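Local coordinates for protein putative Transcriptional Regulator (Rhodococcus sp., PDB 2IA2) that is a putative transcriptional regulator of the IclR family, which probably binds DNA through its helix-turn-helix domain and a small-molecule effector through its C-terminal domain, at residues Met150-Leu155 and Asp202-Ala207. Residues are numbered along the deposited sequence; the frame is centred on the assembly and turned at random.
Sequences MGRVLL and DQELEA
R152 reaches out from helix 149-156 and grips the carboxylate of E204 end-on with both terminal nitrogens. NH2 of R152 lies 2.8 Å from OE1 of E204. NH1 of R152 makes the longer bond, 3.3 Å to OE2 of E204. This is a two-pronged salt bridge, but not a coplanar one. The guanidinium and carboxylate planes are turned 62° apart, and both oxygens are met from above the carboxylate plane. OE1 sits at the guanidinium edge, close to its plane. R152 is extended from CG to NE and E204 beyond CG, and the two meet between backbones whose nearest CA atoms, those of R152 and E204, lie 12.0 Å apart. The two side chains cross at about a right angle.

The C-terminal domain of IclR regulators has a GAF-like fold. Here the pair joins a helix packed on the central antiparallel sheet to the loop between its edge strand 199-202 and strand 209-217. M150, V153 and L154 face that sheet, while R152 points toward the loop.

Each charged group has a further bond. NE of R152 donates to the carbonyl of Y146, and OE1 of E204 also accepts the backbone N-H of I180. Without the guanidinium, as with an alanine at R152, the buried E204 carboxylate would probably lose its charge partner in this contact, and the Y146 carbonyl this donor. The start of the same loop is held by salt bridges from D202 to R178 and R210.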
HETATM    1  N   MSE A 150     -25.337   5.489  -1.962  1.00 26.32           N
HETATM    2  CA  MSE A 150     -23.977   5.667  -1.459  1.00 26.91           C
HETATM    3  C   MSE A 150     -23.924   6.761  -0.359  1.00 25.53           C
HETATM    4  O   MSE A 150     -23.252   6.596   0.636  1.00 26.42           O
HETATM    5  CB  MSE A 150     -23.035   6.014  -2.617  1.00 26.28           C
HETATM    6  CG  MSE A 150     -22.801   4.775  -3.455  1.00 25.81           C
HETATM    7 SE   MSE A 150     -21.407   4.904  -4.787  1.00 35.89          SE
HETATM    8  CE  MSE A 150     -22.142   6.282  -5.932  1.00 21.91           C
ATOM      9  N   GLY A 151     -24.651   7.847  -0.540  1.00 24.23           N
ATOM     10  CA  GLY A 151     -24.692   8.909   0.448  1.00 25.39           C
ATOM     11  C   GLY A 151     -25.208   8.458   1.785  1.00 26.61           C
ATOM     12  O   GLY A 151     -24.622   8.811   2.816  1.00 28.68           O
ATOM     13  N   ARG A 152     -26.283   7.660   1.794  1.00 27.53           N
ATOM     14  CA  ARG A 152     -26.826   7.132   3.057  1.00 27.76           C
ATOM     15  C   ARG A 152     -25.926   6.161   3.725  1.00 26.76           C
ATOM     16  O   ARG A 152     -25.873   6.110   4.944  1.00 28.54           O
ATOM     17  CB  ARG A 152     -28.229   6.548   2.860  1.00 27.57           C
ATOM     18  CG  ARG A 152     -29.143   7.671   2.474  1.00 30.11           C
ATOM     19  CD  ARG A 152     -30.603   7.242   2.422  1.00 33.65           C
ATOM     20  NE  ARG A 152     -31.418   8.361   1.937  1.00 34.08           N
ATOM     21  CZ  ARG A 152     -32.715   8.266   1.637  1.00 37.54           C
ATOM     22  NH1 ARG A 152     -33.378   7.115   1.797  1.00 35.31           N
ATOM     23  NH2 ARG A 152     -33.359   9.333   1.192  1.00 36.13           N
ATOM     24  N   VAL A 153     -25.240   5.362   2.934  1.00 26.82           N
ATOM     25  CA  VAL A 153     -24.164   4.505   3.428  1.00 24.96           C
ATOM     26  C   VAL A 153     -23.049   5.322   4.088  1.00 26.52           C
ATOM     27  O   VAL A 153     -22.537   4.958   5.176  1.00 26.70           O
ATOM     28  CB  VAL A 153     -23.596   3.601   2.273  1.00 25.48           C
ATOM     29  CG1 VAL A 153     -22.279   2.941   2.666  1.00 20.55           C
ATOM     30  CG2 VAL A 153     -24.620   2.515   1.907  1.00 24.25           C
ATOM     31  N   LEU A 154     -22.611   6.394   3.422  1.00 26.00           N
ATOM     32  CA  LEU A 154     -21.505   7.209   3.951  1.00 26.15           C
ATOM     33  C   LEU A 154     -21.933   7.943   5.223  1.00 27.67           C
ATOM     34  O   LEU A 154     -21.155   7.979   6.201  1.00 28.18           O
ATOM     35  CB  LEU A 154     -20.945   8.204   2.870  1.00 24.42           C
ATOM     36  CG  LEU A 154     -20.172   7.453   1.755  1.00 24.95           C
ATOM     37  CD1 LEU A 154     -20.074   8.294   0.503  1.00 25.93           C
ATOM     38  CD2 LEU A 154     -18.759   7.029   2.233  1.00 23.32           C
ATOM     39  N   LEU A 155     -23.143   8.516   5.207  1.00 28.11           N
ATOM     40  CA  LEU A 155     -23.702   9.168   6.386  1.00 30.49           C
ATOM     41  C   LEU A 155     -23.857   8.231   7.607  1.00 32.96           C
ATOM     42  O   LEU A 155     -23.616   8.652   8.751  1.00 34.23           O
ATOM     43  CB  LEU A 155     -25.037   9.801   6.056  1.00 29.87           C
ATOM     44  CG  LEU A 155     -25.003  10.918   5.012  1.00 30.71           C
ATOM     45  CD1 LEU A 155     -26.445  11.352   4.654  1.00 28.96           C
ATOM     46  CD2 LEU A 155     -24.173  12.089   5.504  1.00 31.56           C
ATOM     47  N   ASP A 202     -34.991   3.836  -3.764  1.00 37.13           N
ATOM     48  CA  ASP A 202     -36.020   3.555  -4.756  1.00 37.38           C
ATOM     49  C   ASP A 202     -36.622   4.852  -5.250  1.00 37.58           C
ATOM     50  O   ASP A 202     -37.541   5.370  -4.677  1.00 38.72           O
ATOM     51  CB  ASP A 202     -37.109   2.672  -4.183  1.00 38.73           C
ATOM     52  CG  ASP A 202     -38.168   2.308  -5.205  1.00 41.49           C
ATOM     53  OD1 ASP A 202     -37.959   2.493  -6.384  1.00 40.00           O
ATOM     54  OD2 ASP A 202     -39.215   1.823  -4.811  1.00 44.89           O
ATOM     55  N   GLN A 203     -36.027   5.387  -6.288  1.00 37.06           N
ATOM     56  CA  GLN A 203     -36.547   6.569  -7.012  1.00 38.34           C
ATOM     57  C   GLN A 203     -36.748   7.853  -6.189  1.00 38.96           C
ATOM     58  O   GLN A 203     -37.696   8.590  -6.424  1.00 40.75           O
ATOM     59  CB  GLN A 203     -37.830   6.226  -7.796  1.00 38.78           C
ATOM     60  CG  GLN A 203     -37.828   4.826  -8.374  1.00 37.89           C
ATOM     61  CD  GLN A 203     -39.049   4.515  -9.179  1.00 41.49           C
ATOM     62  OE1 GLN A 203     -39.402   5.269 -10.073  1.00 46.29           O
ATOM     63  NE2 GLN A 203     -39.676   3.374  -8.907  1.00 38.71           N
ATOM     64  N   GLU A 204     -35.841   8.125  -5.250  1.00 39.11           N
ATOM     65  CA  GLU A 204     -35.893   9.368  -4.479  1.00 39.04           C
ATOM     66  C   GLU A 204     -35.040  10.464  -5.122  1.00 38.88           C
ATOM     67  O   GLU A 204     -35.173  11.654  -4.779  1.00 39.34           O
ATOM     68  CB  GLU A 204     -35.426   9.132  -3.053  1.00 39.44           C
ATOM     69  CG  GLU A 204     -36.353   8.211  -2.254  1.00 39.10           C
ATOM     70  CD  GLU A 204     -35.991   8.162  -0.784  1.00 41.03           C
ATOM     71  OE1 GLU A 204     -35.766   9.235  -0.196  1.00 42.10           O
ATOM     72  OE2 GLU A 204     -35.948   7.068  -0.204  1.00 40.90           O
ATOM     73  N   LEU A 205     -34.177  10.056  -6.049  1.00 36.59           N
ATOM     74  CA  LEU A 205     -33.281  10.990  -6.730  1.00 36.37           C
ATOM     75  C   LEU A 205     -33.926  11.358  -8.065  1.00 36.51           C
ATOM     76  O   LEU A 205     -34.146  12.533  -8.371  1.00 36.62           O
ATOM     77  CB  LEU A 205     -31.879  10.381  -6.928  1.00 34.40           C
ATOM     78  CG  LEU A 205     -30.792  11.262  -7.578  1.00 35.70           C
ATOM     79  CD1 LEU A 205     -30.562  12.586  -6.845  1.00 34.56           C
ATOM     80  CD2 LEU A 205     -29.485  10.464  -7.700  1.00 33.55           C
ATOM     81  N   GLU A 206     -34.269  10.336  -8.831  1.00 36.01           N
ATOM     82  CA  GLU A 206     -34.901  10.549 -10.120  1.00 36.85           C
ATOM     83  C   GLU A 206     -35.933   9.442 -10.325  1.00 36.20           C
ATOM     84  O   GLU A 206     -35.715   8.289  -9.928  1.00 35.46           O
ATOM     85  CB  GLU A 206     -33.796  10.558 -11.196  1.00 37.13           C
ATOM     86  CG  GLU A 206     -34.205  11.088 -12.529  1.00 40.97           C
ATOM     87  CD  GLU A 206     -33.021  11.455 -13.376  1.00 44.88           C
ATOM     88  OE1 GLU A 206     -32.464  12.556 -13.204  1.00 47.96           O
ATOM     89  OE2 GLU A 206     -32.632  10.640 -14.222  1.00 48.21           O
ATOM     90  N   ALA A 207     -37.082   9.781 -10.905  1.00 36.92           N
ATOM     91  CA  ALA A 207     -38.143   8.785 -11.115  1.00 36.55           C
ATOM     92  C   ALA A 207     -37.630   7.712 -12.085  1.00 35.45           C
ATOM     93  O   ALA A 207     -36.945   8.025 -13.019  1.00 32.72           O
ATOM     94  CB  ALA A 207     -39.427   9.449 -11.681  1.00 38.60           C
TER